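Long-range contacts in nuclear hormone receptor HR38 (Drosophila melanogaster, PDB 1PDU), which is an orphan nuclear receptor that mediates an atypical ecdysteroid signalling pathway: residues L55-V60 against P229-I234; D61-F66 against E91-R96; D47-F52 against K223-V228; E82-S87 against T156-R161. All blocks are in the same frame, centred on the assembly; numbering follows the deposited sequence.

Contact 1 (L55-V60 against P229-I234)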
loop_
_atom_site.group_PDB
_atom_site.type_symbol
_atom_site.label_atom_id
_atom_site.label_comp_id
_atom_site.label_asym_id
_atom_site.label_seq_id
_atom_site.Cartn_x
_atom_site.Cartn_y
_atom_site.Cartn_z
ATOM N N LEU A 55 8.087 9.053 -7.452
ATOM C CA LEU A 55 7.294 8.985 -6.239
ATOM C C LEU A 55 6.831 7.553 -5.999
ATOM O O LEU A 55 6.969 7.012 -4.902
ATOM C CB LEU A 55 6.086 9.907 -6.388
ATOM C CG LEU A 55 5.025 9.863 -5.300
ATOM C CD1 LEU A 55 5.642 10.322 -3.985
ATOM C CD2 LEU A 55 3.864 10.763 -5.697
ATOM N N LEU A 56 6.290 6.940 -7.042
ATOM C CA LEU A 56 5.807 5.578 -6.949
ATOM C C LEU A 56 6.936 4.567 -6.683
ATOM O O LEU A 56 6.851 3.782 -5.733
ATOM C CB LEU A 56 5.048 5.225 -8.230
ATOM C CG LEU A 56 4.237 3.929 -8.307
ATOM C CD1 LEU A 56 3.615 3.583 -6.955
ATOM C CD2 LEU A 56 3.155 4.099 -9.368
ATOM N N THR A 57 8.000 4.598 -7.484
ATOM C CA THR A 57 9.098 3.644 -7.300
ATOM C C THR A 57 9.821 3.728 -5.963
ATOM O O THR A 57 10.098 2.701 -5.348
ATOM C CB THR A 57 10.174 3.729 -8.434
ATOM O OG1 THR A 57 10.632 5.078 -8.576
ATOM C CG2 THR A 57 9.608 3.251 -9.749
ATOM N N SER A 58 10.128 4.932 -5.502
ATOM C CA SER A 58 10.833 5.055 -4.232
ATOM C C SER A 58 9.948 4.680 -3.054
ATOM O O SER A 58 10.452 4.237 -2.020
ATOM C CB SER A 58 11.383 6.467 -4.048
ATOM O OG SER A 58 10.334 7.406 -3.987
ATOM N N SER A 59 8.634 4.852 -3.200
ATOM C CA SER A 59 7.720 4.483 -2.123
ATOM C C SER A 59 7.655 2.959 -2.070
ATOM O O SER A 59 7.591 2.360 -1.003
ATOM C CB SER A 59 6.319 5.051 -2.367
ATOM O OG SER A 59 6.312 6.459 -2.214
ATOM N N VAL A 60 7.682 2.337 -3.241
ATOM C CA VAL A 60 7.638 0.890 -3.305
ATOM C C VAL A 60 8.920 0.324 -2.701
ATOM O O VAL A 60 8.900 -0.737 -2.091
ATOM C CB VAL A 60 7.433 0.419 -4.764
ATOM C CG1 VAL A 60 7.654 -1.088 -4.884
ATOM C CG2 VAL A 60 6.010 0.769 -5.200
ATOM N N PRO A 229 10.509 7.130 -20.084
ATOM C CA PRO A 229 10.421 5.677 -19.956
ATOM C C PRO A 229 9.895 5.210 -18.595
ATOM O O PRO A 229 10.093 5.863 -17.578
ATOM C CB PRO A 229 11.859 5.230 -20.213
ATOM C CG PRO A 229 12.653 6.348 -19.625
ATOM C CD PRO A 229 11.915 7.572 -20.124
ATOM N N ALA A 230 9.224 4.068 -18.585
ATOM C CA ALA A 230 8.688 3.526 -17.347
ATOM C C ALA A 230 9.739 2.671 -16.659
ATOM O O ALA A 230 10.376 1.827 -17.296
ATOM C CB ALA A 230 7.448 2.691 -17.634
ATOM N N PRO A 231 9.936 2.878 -15.343
ATOM C CA PRO A 231 10.918 2.116 -14.560
ATOM C C PRO A 231 10.511 0.643 -14.516
ATOM O O PRO A 231 9.333 0.314 -14.682
ATOM C CB PRO A 231 10.842 2.762 -13.173
ATOM C CG PRO A 231 10.237 4.118 -13.432
ATOM C CD PRO A 231 9.224 3.848 -14.492
ATOM N N ALA A 232 11.475 -0.241 -14.287
ATOM C CA ALA A 232 11.184 -1.675 -14.228
ATOM C C ALA A 232 10.125 -1.962 -13.161
ATOM O O ALA A 232 9.195 -2.748 -13.372
ATOM C CB ALA A 232 12.458 -2.449 -13.920
ATOM N N LEU A 233 10.279 -1.316 -12.013
ATOM C CA LEU A 233 9.356 -1.481 -10.901
ATOM C C LEU A 233 7.920 -1.237 -11.368
ATOM O O LEU A 233 6.997 -1.958 -10.979
ATOM C CB LEU A 233 9.731 -0.511 -9.780
ATOM C CG LEU A 233 9.223 -0.807 -8.369
ATOM C CD1 LEU A 233 9.597 -2.227 -7.979
ATOM C CD2 LEU A 233 9.842 0.176 -7.387
ATOM N N ILE A 234 7.733 -0.224 -12.208
ATOM C CA ILE A 234 6.408 0.088 -12.728
ATOM C C ILE A 234 5.961 -0.971 -13.731
ATOM O O ILE A 234 4.780 -1.295 -13.813
ATOM C CB ILE A 234 6.382 1.480 -13.397
ATOM C CG1 ILE A 234 6.588 2.565 -12.342
ATOM C CG2 ILE A 234 5.058 1.709 -14.087
ATOM C CD1 ILE A 234 5.494 2.618 -11.302
#
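Thr57, Leu56 and Val60, on one side of helix 45-67, receive the side chains of Pro231, Leu233 and Ile234 in a contact made mostly by apolar carbons; no hydrogen bond joins the two segments. The tightest carbon pair is Leu56 CD2 against Ile234 CD1, at 3.4 Å closer than ordinary van der Waals contact, where the two chains meet at a slant. Val60 and Leu233 reach toward each other tip to tip, with Val60 CG1 3.6 Å from Leu233 CD2. The same methyl, Leu233 CD2, also lies 3.3 Å from the backbone O of Thr57, so it is wedged between successive turns of the longer helix. The short helix 232-236 belongs to the C-terminal segment that in nuclear receptors forms the activation (AF-2) helix, and its seat against helix 45-67 is consistent with the closed, agonist-like placement known for this family. Pro231 stands at the N-cap of helix 232-236 and crosses Thr57 at about a right angle, with CB 3.7 Å from Thr57 CG2. That methyl of Thr57 also faces Ile234 CG1 at 4.0 Å. The polar side of Thr57 is used within its own helix. With chi1 at 53°, OG1 sits between the backbone N and the carbonyl carbon and is hydrogen-bonded to Tyr53 O, its stronger partner, with Gln54 O as the second, while CG2 is left to meet the proline. Ile219 of helix 204-225 touches both Leu56 and Ile234, and Phe93 packs on Leu56 from helix 78-100.

Contact 2 (D61-F66 against E91-R96); sequences DVIKQF and ELFVLR
The backbone bond from Arg96 N to Leu92 O, 2.9 Å long, sets these two residues one helical turn apart, where both meet Ile63 of the other helix. No hydrogen bond crosses between the segments. Ile63 carries the contact and divides its branches among three partners: CG2 presses on Leu92 CD1 at 3.4 Å, tighter than usual for two carbons; CD1 comes to within 3.5 Å of the backbone N of Phe93 and lies at the edge of that ring, near its plane; CG1 lies 3.4 Å from Arg96 NE as the two side chains slide past each other in opposite directions. The Arg96 chain is bent at chi2 (143°) and chi3 (88°), and the bends carry the guanidinium across to Val62, Ile63 and Phe66. Its NH2 ends 3.6 Å from Val62 CG1, and its NH1 lies 4.2 Å from Phe66 CB. The two helical pieces run almost perpendicular, at 93°, the crossing of an outer-layer helix over the central layer in the three-layer helical sandwich of nuclear receptor ligand-binding domains. On its far side, helix 78-100 packs against helices 128-142 and 204-225 through Val94. Arg96 is thus a buried cation whose neighbours across the contact are isoleucine, valine and phenylalanine. NE and NH2 both have hydrogen-bond partners outside the two segments, NH2 a weak one in Thr26 OG1. The side chains across this contact offer no counter-charge, so they probably position the guanidinium by packing, its polar needs being met by groups elsewhere.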
loop_
_atom_site.group_PDB
_atom_site.type_symbol
_atom_site.label_atom_id
_atom_site.label_comp_id
_atom_site.label_asym_id
_atom_site.label_seq_id
_atom_site.Cartn_x
_atom_site.Cartn_y
_atom_site.Cartn_z
ATOM N N ASP A 61 10.030 1.043 -2.855
ATOM C CA ASP A 61 11.292 0.601 -2.272
ATOM C C ASP A 61 11.131 0.549 -0.759
ATOM O O ASP A 61 11.618 -0.367 -0.103
ATOM C CB ASP A 61 12.428 1.567 -2.615
ATOM C CG ASP A 61 12.888 1.438 -4.051
ATOM O OD1 ASP A 61 12.884 0.300 -4.574
ATOM O OD2 ASP A 61 13.269 2.471 -4.653
ATOM N N VAL A 62 10.441 1.547 -0.210
ATOM C CA VAL A 62 10.203 1.606 1.225
ATOM C C VAL A 62 9.255 0.491 1.617
ATOM O O VAL A 62 9.447 -0.164 2.631
ATOM C CB VAL A 62 9.603 2.962 1.662
ATOM C CG1 VAL A 62 9.047 2.849 3.073
ATOM C CG2 VAL A 62 10.680 4.041 1.625
ATOM N N ILE A 63 8.225 0.274 0.815
ATOM C CA ILE A 63 7.284 -0.797 1.102
ATOM C C ILE A 63 8.040 -2.131 1.049
ATOM O O ILE A 63 7.690 -3.088 1.737
ATOM C CB ILE A 63 6.144 -0.786 0.085
ATOM C CG1 ILE A 63 5.262 0.438 0.337
ATOM C CG2 ILE A 63 5.349 -2.088 0.157
ATOM C CD1 ILE A 63 4.367 0.763 -0.842
ATOM N N LYS A 64 9.091 -2.183 0.241
ATOM C CA LYS A 64 9.892 -3.395 0.129
ATOM C C LYS A 64 10.537 -3.688 1.493
ATOM O O LYS A 64 10.668 -4.844 1.895
ATOM C CB LYS A 64 10.963 -3.210 -0.961
ATOM C CG LYS A 64 11.785 -4.456 -1.298
ATOM C CD LYS A 64 10.912 -5.588 -1.827
ATOM C CE LYS A 64 11.734 -6.842 -2.081
ATOM N NZ LYS A 64 10.878 -8.066 -2.253
ATOM N N GLN A 65 10.924 -2.631 2.203
ATOM C CA GLN A 65 11.541 -2.772 3.518
ATOM C C GLN A 65 10.563 -3.369 4.521
ATOM O O GLN A 65 10.959 -4.158 5.375
ATOM C CB GLN A 65 12.023 -1.414 4.036
ATOM C CG GLN A 65 13.239 -0.856 3.321
ATOM C CD GLN A 65 13.580 0.566 3.767
ATOM O OE1 GLN A 65 14.582 1.136 3.337
ATOM N NE2 GLN A 65 12.742 1.142 4.628
ATOM N N PHE A 66 9.293 -2.985 4.426
ATOM C CA PHE A 66 8.275 -3.498 5.335
ATOM C C PHE A 66 7.990 -4.978 5.098
ATOM O O PHE A 66 7.803 -5.748 6.038
ATOM C CB PHE A 66 6.985 -2.693 5.183
ATOM C CG PHE A 66 5.766 -3.391 5.706
ATOM C CD1 PHE A 66 4.995 -4.188 4.867
ATOM C CD2 PHE A 66 5.387 -3.254 7.040
ATOM C CE1 PHE A 66 3.864 -4.837 5.346
ATOM C CE2 PHE A 66 4.257 -3.898 7.534
ATOM C CZ PHE A 66 3.490 -4.692 6.685
ATOM N N GLU A 91 -0.931 -2.085 -4.667
ATOM C CA GLU A 91 -1.941 -2.141 -3.614
ATOM C C GLU A 91 -1.390 -1.615 -2.292
ATOM O O GLU A 91 -2.044 -0.841 -1.606
ATOM C CB GLU A 91 -2.460 -3.567 -3.439
ATOM C CG GLU A 91 -3.241 -4.059 -4.638
ATOM C CD GLU A 91 -3.660 -5.504 -4.504
ATOM O OE1 GLU A 91 -4.646 -5.784 -3.789
ATOM O OE2 GLU A 91 -2.992 -6.365 -5.105
ATOM N N LEU A 92 -0.183 -2.044 -1.937
ATOM C CA LEU A 92 0.438 -1.585 -0.701
ATOM C C LEU A 92 0.607 -0.076 -0.767
ATOM O O LEU A 92 0.359 0.638 0.206
ATOM C CB LEU A 92 1.792 -2.265 -0.516
ATOM C CG LEU A 92 1.623 -3.757 -0.230
ATOM C CD1 LEU A 92 2.947 -4.512 -0.324
ATOM C CD2 LEU A 92 1.019 -3.888 1.158
ATOM N N PHE A 93 1.017 0.403 -1.934
ATOM C CA PHE A 93 1.211 1.821 -2.134
ATOM C C PHE A 93 -0.109 2.562 -1.891
ATOM O O PHE A 93 -0.158 3.541 -1.147
ATOM C CB PHE A 93 1.716 2.077 -3.557
ATOM C CG PHE A 93 1.924 3.537 -3.873
ATOM C CD1 PHE A 93 2.952 4.255 -3.272
ATOM C CD2 PHE A 93 1.074 4.197 -4.758
ATOM C CE1 PHE A 93 3.136 5.617 -3.546
ATOM C CE2 PHE A 93 1.244 5.559 -5.038
ATOM C CZ PHE A 93 2.276 6.272 -4.430
ATOM N N VAL A 94 -1.180 2.084 -2.509
ATOM C CA VAL A 94 -2.479 2.723 -2.360
ATOM C C VAL A 94 -3.033 2.587 -0.943
ATOM O O VAL A 94 -3.616 3.531 -0.405
ATOM C CB VAL A 94 -3.484 2.155 -3.392
ATOM C CG1 VAL A 94 -4.850 2.748 -3.182
ATOM C CG2 VAL A 94 -3.006 2.492 -4.808
ATOM N N LEU A 95 -2.830 1.424 -0.334
ATOM C CA LEU A 95 -3.311 1.182 1.019
ATOM C C LEU A 95 -2.650 2.122 2.025
ATOM O O LEU A 95 -3.334 2.724 2.851
ATOM C CB LEU A 95 -3.064 -0.275 1.426
ATOM C CG LEU A 95 -3.588 -0.642 2.820
ATOM C CD1 LEU A 95 -5.100 -0.482 2.856
ATOM C CD2 LEU A 95 -3.192 -2.070 3.170
ATOM N N ARG A 96 -1.329 2.258 1.958
ATOM C CA ARG A 96 -0.623 3.141 2.883
ATOM C C ARG A 96 -1.014 4.577 2.642
ATOM O O ARG A 96 -1.218 5.353 3.582
ATOM C CB ARG A 96 0.896 2.984 2.740
ATOM C CG ARG A 96 1.441 1.854 3.615
ATOM C CD ARG A 96 2.559 1.114 2.944
ATOM N NE ARG A 96 3.860 1.715 3.204
ATOM C CZ ARG A 96 4.630 1.412 4.244
ATOM N NH1 ARG A 96 4.227 0.513 5.135
ATOM N NH2 ARG A 96 5.820 1.988 4.374
#

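Contact 3 (D47-F52 against K223-V228)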
loop_
_atom_site.group_PDB
_atom_site.type_symbol
_atom_site.label_atom_id
_atom_site.label_comp_id
_atom_site.label_asym_id
_atom_site.label_seq_id
_atom_site.Cartn_x
_atom_site.Cartn_y
_atom_site.Cartn_z
ATOM N N ASP A 47 7.519 16.382 -16.946
ATOM C CA ASP A 47 8.056 16.462 -15.601
ATOM C C ASP A 47 7.101 15.790 -14.625
ATOM O O ASP A 47 7.524 14.991 -13.786
ATOM C CB ASP A 47 8.284 17.920 -15.183
ATOM C CG ASP A 47 9.439 18.571 -15.926
ATOM O OD1 ASP A 47 10.423 17.858 -16.230
ATOM O OD2 ASP A 47 9.370 19.797 -16.190
ATOM N N LYS A 48 5.813 16.110 -14.748
ATOM C CA LYS A 48 4.788 15.548 -13.871
ATOM C C LYS A 48 4.739 14.027 -13.919
ATOM O O LYS A 48 4.379 13.395 -12.931
ATOM C CB LYS A 48 3.401 16.099 -14.222
ATOM C CG LYS A 48 3.169 17.558 -13.854
ATOM C CD LYS A 48 1.796 18.006 -14.337
ATOM C CE LYS A 48 1.683 19.531 -14.405
ATOM N NZ LYS A 48 0.466 19.970 -15.167
ATOM N N VAL A 49 5.075 13.441 -15.066
ATOM C CA VAL A 49 5.064 11.985 -15.195
ATOM C C VAL A 49 6.328 11.464 -14.529
ATOM O O VAL A 49 6.298 10.484 -13.786
ATOM C CB VAL A 49 5.024 11.542 -16.682
ATOM C CG1 VAL A 49 5.129 10.014 -16.796
ATOM C CG2 VAL A 49 3.724 12.011 -17.312
ATOM N N GLN A 50 7.434 12.150 -14.796
ATOM C CA GLN A 50 8.728 11.817 -14.220
ATOM C C GLN A 50 8.573 11.734 -12.698
ATOM O O GLN A 50 8.924 10.729 -12.077
ATOM C CB GLN A 50 9.732 12.912 -14.602
ATOM C CG GLN A 50 11.032 12.944 -13.803
ATOM C CD GLN A 50 11.776 11.630 -13.839
ATOM O OE1 GLN A 50 11.752 10.924 -14.848
ATOM N NE2 GLN A 50 12.455 11.296 -12.741
ATOM N N GLN A 51 8.024 12.799 -12.120
ATOM C CA GLN A 51 7.800 12.901 -10.682
ATOM C C GLN A 51 6.929 11.784 -10.132
ATOM O O GLN A 51 7.185 11.263 -9.044
ATOM C CB GLN A 51 7.159 14.251 -10.360
ATOM C CG GLN A 51 6.439 14.308 -9.015
ATOM C CD GLN A 51 5.928 15.703 -8.693
ATOM O OE1 GLN A 51 6.685 16.571 -8.245
ATOM N NE2 GLN A 51 4.640 15.929 -8.933
ATOM N N PHE A 52 5.895 11.424 -10.888
ATOM C CA PHE A 52 4.979 10.368 -10.486
ATOM C C PHE A 52 5.709 9.028 -10.422
ATOM O O PHE A 52 5.598 8.292 -9.449
ATOM C CB PHE A 52 3.810 10.287 -11.475
ATOM C CG PHE A 52 2.895 9.124 -11.234
ATOM C CD1 PHE A 52 2.031 9.118 -10.143
ATOM C CD2 PHE A 52 2.962 8.003 -12.046
ATOM C CE1 PHE A 52 1.245 7.998 -9.853
ATOM C CE2 PHE A 52 2.190 6.878 -11.774
ATOM C CZ PHE A 52 1.327 6.872 -10.669
ATOM N N LYS A 223 2.050 5.185 -19.617
ATOM C CA LYS A 223 3.064 4.420 -20.322
ATOM C C LYS A 223 2.939 4.593 -21.839
ATOM O O LYS A 223 3.941 4.745 -22.532
ATOM C CB LYS A 223 2.950 2.944 -19.944
ATOM C CG LYS A 223 4.038 2.058 -20.520
ATOM C CD LYS A 223 3.782 0.595 -20.155
ATOM C CE LYS A 223 4.873 -0.309 -20.698
ATOM N NZ LYS A 223 5.101 -0.096 -22.154
ATOM N N LEU A 224 1.713 4.571 -22.352
ATOM C CA LEU A 224 1.501 4.751 -23.778
ATOM C C LEU A 224 1.836 6.174 -24.193
ATOM O O LEU A 224 2.390 6.393 -25.260
ATOM C CB LEU A 224 0.051 4.456 -24.160
ATOM C CG LEU A 224 -0.427 3.011 -24.059
ATOM C CD1 LEU A 224 -1.864 2.954 -24.534
ATOM C CD2 LEU A 224 0.449 2.089 -24.907
ATOM N N GLU A 225 1.482 7.142 -23.356
ATOM C CA GLU A 225 1.770 8.538 -23.662
ATOM C C GLU A 225 3.274 8.590 -23.928
ATOM O O GLU A 225 3.748 9.284 -24.826
ATOM C CB GLU A 225 1.395 9.422 -22.468
ATOM C CG GLU A 225 0.873 10.805 -22.844
ATOM C CD GLU A 225 0.594 11.694 -21.630
ATOM O OE1 GLU A 225 -0.082 12.738 -21.802
ATOM O OE2 GLU A 225 1.055 11.358 -20.511
ATOM N N ASP A 226 4.010 7.832 -23.131
ATOM C CA ASP A 226 5.451 7.713 -23.260
ATOM C C ASP A 226 6.295 8.996 -23.325
ATOM O O ASP A 226 7.142 9.149 -24.215
ATOM C CB ASP A 226 5.766 6.833 -24.464
ATOM C CG ASP A 226 7.219 6.450 -24.525
ATOM O OD1 ASP A 226 7.786 6.151 -23.446
ATOM O OD2 ASP A 226 7.787 6.441 -25.637
ATOM N N LEU A 227 6.077 9.900 -22.372
ATOM C CA LEU A 227 6.840 11.136 -22.309
ATOM C C LEU A 227 8.199 10.836 -21.676
ATOM O O LEU A 227 9.167 11.541 -21.911
ATOM C CB LEU A 227 6.095 12.188 -21.486
ATOM C CG LEU A 227 4.702 12.575 -21.990
ATOM C CD1 LEU A 227 4.183 13.786 -21.219
ATOM C CD2 LEU A 227 4.767 12.874 -23.479
ATOM N N VAL A 228 8.258 9.785 -20.864
ATOM C CA VAL A 228 9.497 9.357 -20.222
ATOM C C VAL A 228 9.381 7.848 -20.082
ATOM O O VAL A 228 8.280 7.319 -19.974
ATOM C CB VAL A 228 9.684 9.982 -18.810
ATOM C CG1 VAL A 228 9.826 11.487 -18.911
ATOM C CG2 VAL A 228 8.510 9.643 -17.935
#
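Val49 is the residue of helix 45-67 that meets the chain leaving helix 204-225, and both of its methyls are engaged in a contact near the surface of the domain that no hydrogen bond crosses. With chi1 at 175°, CG1 stands opposite the backbone N and touches Val228 CG2 at 3.6 Å; the two valines slide past each other in opposite directions, making this the closest approach between the segments. The second methyl, CG2, faces two looser neighbours, Leu227 CD1 at 4.3 Å and the carboxylate oxygen Glu225 OE2 at 4.2 Å, so that one valine, itself buried, bridges the last helical turn and the loop after it. Here the fold turns a corner: the long helix 204-225 of the ligand-binding domain ends, and Asp226, with a positive phi of 51°, swings the chain round toward the C-terminal segment that corresponds to the AF-2 helix of other nuclear receptors. Val228 then runs in an extended conformation, and its CG2, placed between its own backbone N and carbonyl carbon, is the branch that reaches helix 45-67. Outside the two segments Leu227 also touches Glu45 and Ala46, and Val228 touches Tyr53, all three on helix 45-67. Next in sequence after Val49, Gln50 adds its backbone, whose N lies 4.2 Å from the same Val228 CG2; the CA atoms of Gln50 and Val228, 6.5 Å apart, are the nearest pair across the segments.

Contact 4 (E82-S87 against T156-R161)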
loop_
_atom_site.group_PDB
_atom_site.type_symbol
_atom_site.label_atom_id
_atom_site.label_comp_id
_atom_site.label_asym_id
_atom_site.label_seq_id
_atom_site.Cartn_x
_atom_site.Cartn_y
_atom_site.Cartn_z
ATOM N N GLU A 82 9.338 -12.365 -4.868
ATOM C CA GLU A 82 9.276 -11.463 -6.005
ATOM C C GLU A 82 7.869 -11.423 -6.599
ATOM O O GLU A 82 7.311 -10.353 -6.836
ATOM C CB GLU A 82 10.285 -11.914 -7.065
ATOM C CG GLU A 82 10.373 -11.021 -8.294
ATOM C CD GLU A 82 11.193 -11.649 -9.417
ATOM O OE1 GLU A 82 11.277 -11.037 -10.515
ATOM O OE2 GLU A 82 11.748 -12.757 -9.201
ATOM N N LEU A 83 7.292 -12.590 -6.839
ATOM C CA LEU A 83 5.962 -12.638 -7.402
ATOM C C LEU A 83 4.972 -11.938 -6.478
ATOM O O LEU A 83 4.204 -11.083 -6.919
ATOM C CB LEU A 83 5.536 -14.081 -7.631
ATOM C CG LEU A 83 4.145 -14.256 -8.239
ATOM C CD1 LEU A 83 4.046 -13.429 -9.509
ATOM C CD2 LEU A 83 3.884 -15.728 -8.536
ATOM N N LEU A 84 4.991 -12.295 -5.197
ATOM C CA LEU A 84 4.084 -11.675 -4.236
ATOM C C LEU A 84 4.290 -10.160 -4.163
ATOM O O LEU A 84 3.331 -9.394 -4.164
ATOM C CB LEU A 84 4.278 -12.287 -2.839
ATOM C CG LEU A 84 3.819 -13.744 -2.652
ATOM C CD1 LEU A 84 4.106 -14.196 -1.240
ATOM C CD2 LEU A 84 2.330 -13.858 -2.943
ATOM N N PHE A 85 5.545 -9.727 -4.122
ATOM C CA PHE A 85 5.819 -8.300 -4.018
ATOM C C PHE A 85 5.384 -7.490 -5.224
ATOM O O PHE A 85 4.721 -6.461 -5.086
ATOM C CB PHE A 85 7.294 -8.026 -3.774
ATOM C CG PHE A 85 7.563 -6.601 -3.439
ATOM C CD1 PHE A 85 7.223 -6.103 -2.183
ATOM C CD2 PHE A 85 8.073 -5.730 -4.400
ATOM C CE1 PHE A 85 7.385 -4.744 -1.885
ATOM C CE2 PHE A 85 8.238 -4.375 -4.116
ATOM C CZ PHE A 85 7.894 -3.877 -2.856
ATOM N N GLN A 86 5.767 -7.950 -6.404
ATOM C CA GLN A 86 5.407 -7.261 -7.629
ATOM C C GLN A 86 3.892 -7.195 -7.762
ATOM O O GLN A 86 3.345 -6.176 -8.184
ATOM C CB GLN A 86 6.034 -7.980 -8.833
ATOM C CG GLN A 86 7.557 -7.965 -8.805
ATOM C CD GLN A 86 8.198 -8.731 -9.955
ATOM O OE1 GLN A 86 7.497 -9.319 -10.789
ATOM N NE2 GLN A 86 9.527 -8.728 -10.010
ATOM N N SER A 87 3.221 -8.273 -7.374
ATOM C CA SER A 87 1.763 -8.345 -7.461
ATOM C C SER A 87 0.988 -7.446 -6.496
ATOM O O SER A 87 -0.174 -7.139 -6.750
ATOM C CB SER A 87 1.292 -9.791 -7.258
ATOM O OG SER A 87 1.719 -10.621 -8.327
ATOM N N THR A 156 -2.133 -7.985 2.346
ATOM C CA THR A 156 -2.230 -7.518 0.972
ATOM C C THR A 156 -1.080 -8.162 0.201
ATOM O O THR A 156 -1.204 -8.485 -0.976
ATOM C CB THR A 156 -2.099 -5.992 0.896
ATOM O OG1 THR A 156 -3.150 -5.390 1.664
ATOM C CG2 THR A 156 -2.186 -5.516 -0.549
ATOM N N LEU A 157 0.035 -8.362 0.897
ATOM C CA LEU A 157 1.230 -8.958 0.307
ATOM C C LEU A 157 1.179 -10.484 0.304
ATOM O O LEU A 157 1.408 -11.122 -0.727
ATOM C CB LEU A 157 2.476 -8.498 1.069
ATOM C CG LEU A 157 3.755 -9.182 0.585
ATOM C CD1 LEU A 157 4.081 -8.712 -0.829
ATOM C CD2 LEU A 157 4.898 -8.876 1.536
ATOM N N ILE A 158 0.889 -11.062 1.467
ATOM C CA ILE A 158 0.810 -12.506 1.612
ATOM C C ILE A 158 -0.624 -12.949 1.304
ATOM O O ILE A 158 -1.484 -13.028 2.184
ATOM C CB ILE A 158 1.224 -12.925 3.037
ATOM C CG1 ILE A 158 2.554 -12.251 3.402
ATOM C CG2 ILE A 158 1.359 -14.436 3.129
ATOM C CD1 ILE A 158 3.646 -12.443 2.368
ATOM N N THR A 159 -0.864 -13.232 0.030
ATOM C CA THR A 159 -2.177 -13.640 -0.453
ATOM C C THR A 159 -1.980 -14.545 -1.663
ATOM O O THR A 159 -0.897 -14.573 -2.259
ATOM C CB THR A 159 -3.014 -12.394 -0.878
ATOM O OG1 THR A 159 -4.308 -12.803 -1.329
ATOM C CG2 THR A 159 -2.317 -11.639 -2.007
ATOM N N GLU A 160 -3.025 -15.275 -2.029
ATOM C CA GLU A 160 -2.953 -16.165 -3.179
ATOM C C GLU A 160 -2.670 -15.395 -4.473
ATOM O O GLU A 160 -3.271 -14.351 -4.743
ATOM C CB GLU A 160 -4.258 -16.948 -3.310
ATOM N N ARG A 161 -1.729 -15.910 -5.256
ATOM C CA ARG A 161 -1.377 -15.313 -6.541
ATOM C C ARG A 161 -1.108 -16.465 -7.500
ATOM O O ARG A 161 -0.667 -17.540 -7.089
ATOM C CB ARG A 161 -0.113 -14.455 -6.439
ATOM C CG ARG A 161 -0.188 -13.273 -5.498
ATOM C CD ARG A 161 -1.177 -12.210 -5.934
ATOM N NE ARG A 161 -0.957 -10.985 -5.167
ATOM C CZ ARG A 161 -1.741 -9.911 -5.201
ATOM N NH1 ARG A 161 -2.816 -9.899 -5.965
ATOM N NH2 ARG A 161 -1.445 -8.837 -4.470
HETATM O O HOH W 1 0.823 -10.345 -3.280
#
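A water-bridged helix end of the ligand-binding domain joins Leu84 and Ser87 to segment 156-161, where helix 146-157 stops and the chain runs on to Arg161. Outside the two segments, Arg161 NH2 makes a salt bridge to OE2 of the buried Glu91 on helix 78-100; the placement resembles the glutamate-arginine bridge between this helix and the loop after the eighth helix in receptors that form heterodimers with RXR. The chain leaves helical geometry at Ile158, the centre of an inverse gamma turn. Water 1 fills the joint: it donates to Leu84 O at 2.8 Å and to Leu157 O at 2.7 Å and accepts from Arg161 NE at 2.7 Å, lying in the plane of the guanidinium at its edge. That flat group is clasped between Thr159 CG2 on one face and Ser87 CB on the other, CB standing 3.3 Å from Arg161 NE. These contacts, with the in-plane water and the Glu91 salt bridge, probably hold the guanidinium in orientation. Leu84 supplies the apolar part: CD2 meets Arg161 CG at 3.6 Å and CD1 meets Ile158 CD1 at 4.0 Å, each pair of chains slanting across one another. Leu157 CD1 tucks in beside the backbone of Leu84 and the CA of Phe85. Ser87 keeps its hydroxyl within its own helix. Its chi1 of -66° turns OG back to Leu83 O, 2.9 Å away, an oxygen that also receives Ser87 N, the two donors coming from opposite faces of the carbonyl plane.

In the fold
Helix 45-67 runs through contacts 3, 1 and 2 in turn: contact 3 uses its first part, contact 1 its middle and contact 2 its last part. The centres of contacts 1 and 3 are about 11 Å apart, and those of contacts 1 and 2 about 12 Å. Helix 78-100 links contact 2 to contact 4, also about 12 Å apart between centres, through the Glu91-Arg161 salt bridge. Contacts 3 and 4 are the most distant, about 26 Å between centres. Contacts 3 and 1 bring the end of the chain back to an early helix, whereas contact 2 lies in the buried interior and contact 4 ties helix 78-100 to the end of helix 146-157, so helix 45-67 connects the core with the probable activation surface.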